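Local coordinates for GGDEF and EAL domain-containing protein (Vibrio cholerae O1 str. 2010EL-1786, PDB 6PWK) that binds the second messenger c-di-GMP as a LapD-type receptor and probably relays that signal to the control of cell adhesion and biofilm formation, at residues R350-T361 with L383-V392. Residues are numbered along the deposited sequence; the frame is centred on the assembly and turned at random.
Sequences RPKYVKLDYLFT and LGITTIASRV. With C2E (9,9'-[(2R,3R,3aS,5S,7aR,9R,10R,10aS,12S,14aR)-3,5,10,12-tetrahydroxy-5,12-dioxidooctahydro-2H,7H-difuro[3,2-d:3',2'-j][1,3,7,9,2,8]tetraoxadiphosphacyclododecine-2,9-diyl]bis(2-amino-1,9-dihydro-6H-purin-6-one)), chain C.
Tyr358 and Arg391 meet C-terminal to two parallel strands, 353-356 and 386-389, a worked example of how a barrel places its ligand-binding groups beyond the C-terminal edge of its strands. The guanidinium of Arg391 lies flat on the phenol ring, the planes 15° apart, with CZ 3.4 Å from the centroid of the Tyr358 ring in a cation-pi stack. Bends at chi2 and chi3 (137° and 92°) fold the arginine chain over the ring. The ribose oxygen O4' of c-di-GMP stands over the opposite guanidinium face, toward its rim, while NH1 of Arg391 makes a weak hydrogen bond at its edge to phosphate oxygen O1P, 2.7 Å away. The guanidinium is thus held between ring and ligand, and Glu167 takes the Tyr358 hydroxyl.

Backbone bonds join the strands. Val354 N donates to Thr386 O at 2.8 Å, Ile388 N to Val354 O at 2.7 Å, and Leu356 N to Ile388 O at 2.6 Å.

Apolar contacts line both faces of the pair. Beside Tyr353 and Lys355, the CD1 methyl of Ile388 comes obliquely to Tyr353 CD1 at 3.7 Å. The Ile388 CG2 methyl touches CG and CE along the buried Lys355, whose NZ is salt-bridged to Glu218 and Glu304, both magnesium ligands. On the other face, the CG2 methyls of Val354 and Thr387 meet at 3.7 Å. Nearer the strand starts, Ile385 CD1 packs on Pro351 CD.

Helix 367-382 makes the crossover of this beta-alpha-beta unit, setting Ala380 on Val354 and Thr387, and Leu373 and Ile376 on Leu356. Strand 330-336 flanks 353-356, and 408-409 flanks 386-389, continuing the parallel part of the EAL domain's barrel.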
loop_
_atom_site.group_PDB
_atom_site.type_symbol
_atom_site.label_atom_id
_atom_site.label_comp_id
_atom_site.label_asym_id
_atom_site.label_seq_id
_atom_site.Cartn_x
_atom_site.Cartn_y
_atom_site.Cartn_z
ATOM N N ARG A 350 0.531 19.263 17.934
ATOM C CA ARG A 350 0.785 20.664 18.251
ATOM C C ARG A 350 1.150 21.466 17.003
ATOM O O ARG A 350 2.281 21.937 16.876
ATOM C CB ARG A 350 1.903 20.796 19.286
ATOM C CG ARG A 350 1.594 20.221 20.658
ATOM C CD ARG A 350 0.769 21.180 21.488
ATOM N NE ARG A 350 0.966 20.957 22.917
ATOM C CZ ARG A 350 0.325 20.032 23.622
ATOM N NH1 ARG A 350 -0.558 19.239 23.033
ATOM N NH2 ARG A 350 0.565 19.901 24.920
ATOM N N PRO A 351 0.223 21.653 16.064
ATOM C CA PRO A 351 0.541 22.433 14.863
ATOM C C PRO A 351 0.751 23.898 15.203
ATOM O O PRO A 351 0.260 24.413 16.210
ATOM C CB PRO A 351 -0.685 22.235 13.972
ATOM C CG PRO A 351 -1.795 21.960 14.923
ATOM C CD PRO A 351 -1.182 21.192 16.063
ATOM N N LYS A 352 1.506 24.575 14.334
ATOM C CA LYS A 352 1.738 26.003 14.523
ATOM C C LYS A 352 0.449 26.796 14.355
ATOM O O LYS A 352 0.227 27.789 15.059
ATOM C CB LYS A 352 2.803 26.500 13.543
ATOM C CG LYS A 352 3.191 27.960 13.729
ATOM C CD LYS A 352 4.281 28.371 12.750
ATOM C CE LYS A 352 4.843 29.740 13.092
ATOM N NZ LYS A 352 5.998 30.101 12.225
ATOM N N TYR A 353 -0.413 26.369 13.437
ATOM C CA TYR A 353 -1.678 27.045 13.201
ATOM C C TYR A 353 -2.718 26.023 12.768
ATOM O O TYR A 353 -2.401 24.872 12.457
ATOM C CB TYR A 353 -1.541 28.147 12.145
ATOM C CG TYR A 353 -1.170 27.638 10.770
ATOM C CD1 TYR A 353 -2.149 27.288 9.849
ATOM C CD2 TYR A 353 0.160 27.514 10.392
ATOM C CE1 TYR A 353 -1.815 26.824 8.590
ATOM C CE2 TYR A 353 0.504 27.052 9.134
ATOM C CZ TYR A 353 -0.487 26.709 8.238
ATOM O OH TYR A 353 -0.149 26.250 6.986
ATOM N N VAL A 354 -3.971 26.464 12.749
ATOM C CA VAL A 354 -5.074 25.690 12.195
ATOM C C VAL A 354 -5.872 26.611 11.282
ATOM O O VAL A 354 -6.349 27.666 11.718
ATOM C CB VAL A 354 -5.971 25.080 13.289
ATOM C CG1 VAL A 354 -5.266 23.910 13.957
ATOM C CG2 VAL A 354 -6.353 26.123 14.332
ATOM N N LYS A 355 -5.986 26.234 10.013
ATOM C CA LYS A 355 -6.791 26.969 9.048
ATOM C C LYS A 355 -8.154 26.293 8.962
ATOM O O LYS A 355 -8.244 25.124 8.577
ATOM C CB LYS A 355 -6.107 27.013 7.682
ATOM C CG LYS A 355 -6.657 28.078 6.747
ATOM C CD LYS A 355 -5.709 28.337 5.585
ATOM C CE LYS A 355 -4.357 28.831 6.076
ATOM N NZ LYS A 355 -3.446 29.185 4.951
ATOM N N LEU A 356 -9.201 27.024 9.337
ATOM C CA LEU A 356 -10.529 26.438 9.452
ATOM C C LEU A 356 -11.008 25.882 8.116
ATOM O O LEU A 356 -10.623 26.353 7.043
ATOM C CB LEU A 356 -11.526 27.478 9.961
ATOM C CG LEU A 356 -11.421 27.880 11.431
ATOM C CD1 LEU A 356 -12.310 29.080 11.716
ATOM C CD2 LEU A 356 -11.798 26.711 12.321
ATOM N N ASP A 357 -11.851 24.856 8.197
ATOM C CA ASP A 357 -12.550 24.362 7.019
ATOM C C ASP A 357 -13.387 25.486 6.423
ATOM O O ASP A 357 -14.121 26.176 7.137
ATOM C CB ASP A 357 -13.432 23.169 7.398
ATOM C CG ASP A 357 -14.060 22.488 6.194
ATOM O OD1 ASP A 357 -13.867 22.964 5.055
ATOM O OD2 ASP A 357 -14.749 21.464 6.389
ATOM N N TYR A 358 -13.269 25.676 5.107
ATOM C CA TYR A 358 -13.978 26.770 4.454
ATOM C C TYR A 358 -15.488 26.590 4.477
ATOM O O TYR A 358 -16.210 27.541 4.162
ATOM C CB TYR A 358 -13.490 26.935 3.013
ATOM C CG TYR A 358 -14.031 25.928 2.019
ATOM C CD1 TYR A 358 -13.402 24.706 1.823
ATOM C CD2 TYR A 358 -15.157 26.215 1.257
ATOM C CE1 TYR A 358 -13.889 23.790 0.906
ATOM C CE2 TYR A 358 -15.652 25.308 0.341
ATOM C CZ TYR A 358 -15.014 24.098 0.169
ATOM O OH TYR A 358 -15.504 23.195 -0.744
ATOM N N LEU A 359 -15.981 25.404 4.837
ATOM C CA LEU A 359 -17.414 25.208 5.005
ATOM C C LEU A 359 -17.969 25.943 6.216
ATOM O O LEU A 359 -19.194 26.020 6.363
ATOM C CB LEU A 359 -17.732 23.715 5.110
ATOM C CG LEU A 359 -17.501 22.898 3.838
ATOM C CD1 LEU A 359 -17.840 21.437 4.070
ATOM C CD2 LEU A 359 -18.323 23.465 2.694
ATOM N N PHE A 360 -17.107 26.479 7.085
ATOM C CA PHE A 360 -17.589 27.249 8.226
ATOM C C PHE A 360 -18.045 28.644 7.821
ATOM O O PHE A 360 -18.904 29.229 8.490
ATOM C CB PHE A 360 -16.505 27.336 9.302
ATOM C CG PHE A 360 -16.306 26.058 10.065
ATOM C CD1 PHE A 360 -17.301 25.573 10.897
ATOM C CD2 PHE A 360 -15.124 25.344 9.957
ATOM C CE1 PHE A 360 -17.125 24.398 11.602
ATOM C CE2 PHE A 360 -14.940 24.168 10.661
ATOM C CZ PHE A 360 -15.943 23.695 11.485
ATOM N N THR A 361 -17.490 29.192 6.741
ATOM C CA THR A 361 -17.990 30.442 6.185
ATOM C C THR A 361 -19.208 30.233 5.293
ATOM O O THR A 361 -19.718 31.207 4.732
ATOM C CB THR A 361 -16.892 31.150 5.386
ATOM O OG1 THR A 361 -16.613 30.413 4.188
ATOM C CG2 THR A 361 -15.619 31.261 6.211
ATOM N N LEU A 383 -4.311 25.737 23.561
ATOM C CA LEU A 383 -2.998 25.151 23.332
ATOM C C LEU A 383 -2.009 26.142 22.733
ATOM O O LEU A 383 -0.883 25.749 22.412
ATOM C CB LEU A 383 -3.121 23.927 22.420
ATOM C CG LEU A 383 -3.678 22.663 23.074
ATOM C CD1 LEU A 383 -4.308 21.752 22.035
ATOM C CD2 LEU A 383 -2.577 21.936 23.824
ATOM N N GLY A 384 -2.397 27.405 22.579
ATOM C CA GLY A 384 -1.510 28.395 21.995
ATOM C C GLY A 384 -1.326 28.253 20.503
ATOM O O GLY A 384 -0.253 28.576 19.983
ATOM N N ILE A 385 -2.348 27.781 19.795
ATOM C CA ILE A 385 -2.279 27.536 18.361
ATOM C C ILE A 385 -3.091 28.605 17.644
ATOM O O ILE A 385 -4.254 28.849 17.988
ATOM C CB ILE A 385 -2.784 26.126 18.013
ATOM C CG1 ILE A 385 -1.872 25.080 18.656
ATOM C CG2 ILE A 385 -2.863 25.933 16.508
ATOM C CD1 ILE A 385 -2.359 23.671 18.499
ATOM N N THR A 386 -2.476 29.239 16.649
ATOM C CA THR A 386 -3.142 30.292 15.896
ATOM C C THR A 386 -4.260 29.706 15.042
ATOM O O THR A 386 -4.063 28.707 14.345
ATOM C CB THR A 386 -2.131 31.025 15.015
ATOM O OG1 THR A 386 -1.063 31.532 15.824
ATOM C CG2 THR A 386 -2.795 32.176 14.281
ATOM N N THR A 387 -5.436 30.323 15.099
ATOM C CA THR A 387 -6.562 29.924 14.267
ATOM C C THR A 387 -6.694 30.876 13.087
ATOM O O THR A 387 -6.559 32.095 13.239
ATOM C CB THR A 387 -7.869 29.909 15.062
ATOM O OG1 THR A 387 -8.169 31.234 15.514
ATOM C CG2 THR A 387 -7.752 28.977 16.256
ATOM N N ILE A 388 -6.958 30.314 11.912
ATOM C CA ILE A 388 -7.067 31.079 10.676
ATOM C C ILE A 388 -8.389 30.723 10.012
ATOM O O ILE A 388 -8.638 29.552 9.706
ATOM C CB ILE A 388 -5.894 30.801 9.721
ATOM C CG1 ILE A 388 -4.557 31.086 10.413
ATOM C CG2 ILE A 388 -6.040 31.616 8.444
ATOM C CD1 ILE A 388 -3.347 30.817 9.545
ATOM N N ALA A 389 -9.235 31.727 9.795
ATOM C CA ALA A 389 -10.445 31.534 9.012
ATOM C C ALA A 389 -10.100 31.516 7.528
ATOM O O ALA A 389 -9.192 32.216 7.073
ATOM C CB ALA A 389 -11.465 32.633 9.304
ATOM N N SER A 390 -10.837 30.708 6.772
ATOM C CA SER A 390 -10.474 30.387 5.400
ATOM C C SER A 390 -11.581 30.784 4.435
ATOM O O SER A 390 -12.767 30.572 4.710
ATOM C CB SER A 390 -10.171 28.888 5.254
ATOM O OG SER A 390 -9.840 28.553 3.918
ATOM N N ARG A 391 -11.172 31.362 3.302
ATOM C CA ARG A 391 -12.064 31.660 2.180
ATOM C C ARG A 391 -13.199 32.600 2.591
ATOM O O ARG A 391 -14.371 32.378 2.280
ATOM C CB ARG A 391 -12.597 30.366 1.555
ATOM C CG ARG A 391 -11.649 29.803 0.501
ATOM C CD ARG A 391 -11.454 28.294 0.560
ATOM N NE ARG A 391 -12.396 27.572 -0.289
ATOM C CZ ARG A 391 -12.128 26.410 -0.879
ATOM N NH1 ARG A 391 -10.941 25.842 -0.719
ATOM N NH2 ARG A 391 -13.042 25.822 -1.636
ATOM N N VAL A 392 -12.829 33.674 3.284
ATOM C CA VAL A 392 -13.786 34.687 3.721
ATOM C C VAL A 392 -14.050 35.637 2.558
ATOM O O VAL A 392 -13.127 36.282 2.047
ATOM C CB VAL A 392 -13.264 35.446 4.948
ATOM C CG1 VAL A 392 -14.377 36.282 5.566
ATOM C CG2 VAL A 392 -12.684 34.478 5.966
HETATM P P1 C2E C . -7.165 25.289 -0.472
HETATM O O2P C2E C . -6.115 24.950 0.550
HETATM O O1P C2E C . -8.447 25.390 0.307
HETATM O "O5'" C2E C . -6.942 26.785 -1.100
HETATM C "C5'" C2E C . -8.006 27.676 -1.064
HETATM C "C4'" C2E C . -8.703 27.593 -2.450
HETATM O "O4'" C2E C . -9.780 28.322 -2.462
HETATM C "C3'" C2E C . -7.825 28.222 -3.547
HETATM O "O3'" C2E C . -8.343 27.836 -4.726
HETATM C "C2'" C2E C . -8.146 29.711 -3.347
HETATM O "O2'" C2E C . -7.744 30.489 -4.553
HETATM C "C1'" C2E C . -9.447 29.642 -3.327
HETATM N N9 C2E C . -10.238 30.677 -2.710
HETATM C C8 C2E C . -9.264 31.308 -2.009
HETATM N N7 C2E C . -9.863 32.329 -1.345
HETATM C C5 C2E C . -11.162 32.317 -1.621
HETATM C C6 C2E C . -12.359 33.182 -1.190
HETATM O O6 C2E C . -12.232 34.103 -0.456
HETATM N N1 C2E C . -13.668 32.881 -1.687
HETATM C C2 C2E C . -13.897 31.777 -2.583
HETATM N N2 C2E C . -15.209 31.425 -3.118
HETATM N N3 C2E C . -12.744 30.978 -2.966
HETATM C C4 C2E C . -11.382 31.283 -2.460
HETATM P P11 C2E C . -7.206 27.183 -5.744
HETATM O O21 C2E C . -6.139 28.095 -6.288
HETATM O O11 C2E C . -7.961 26.689 -6.952
HETATM O O5A C2E C . -6.690 25.882 -4.868
HETATM C C5A C2E C . -7.638 24.850 -4.837
HETATM C C4A C2E C . -7.079 23.678 -4.136
HETATM O O4A C2E C . -6.118 23.159 -4.852
HETATM C C3A C2E C . -6.406 24.136 -2.662
HETATM O O3A C2E C . -7.448 24.090 -1.579
HETATM C C2A C2E C . -5.521 23.322 -2.433
HETATM O O2A C2E C . -6.078 22.145 -1.676
HETATM C C1A C2E C . -4.981 22.869 -3.898
HETATM N N91 C2E C . -3.899 23.540 -4.218
HETATM C C81 C2E C . -3.776 24.781 -4.714
HETATM N N71 C2E C . -2.456 24.997 -4.867
HETATM C C51 C2E C . -1.798 23.911 -4.471
HETATM C C61 C2E C . -0.312 23.577 -4.414
HETATM O O61 C2E C . 0.462 24.389 -4.774
HETATM N N11 C2E C . 0.138 22.306 -3.934
HETATM C C21 C2E C . -0.816 21.325 -3.499
HETATM N N21 C2E C . -0.354 20.034 -3.012
HETATM N N31 C2E C . -2.240 21.658 -3.555
HETATM C C41 C2E C . -2.701 22.986 -4.059
HETATM O O HOH W 1 1.279 29.254 17.978
#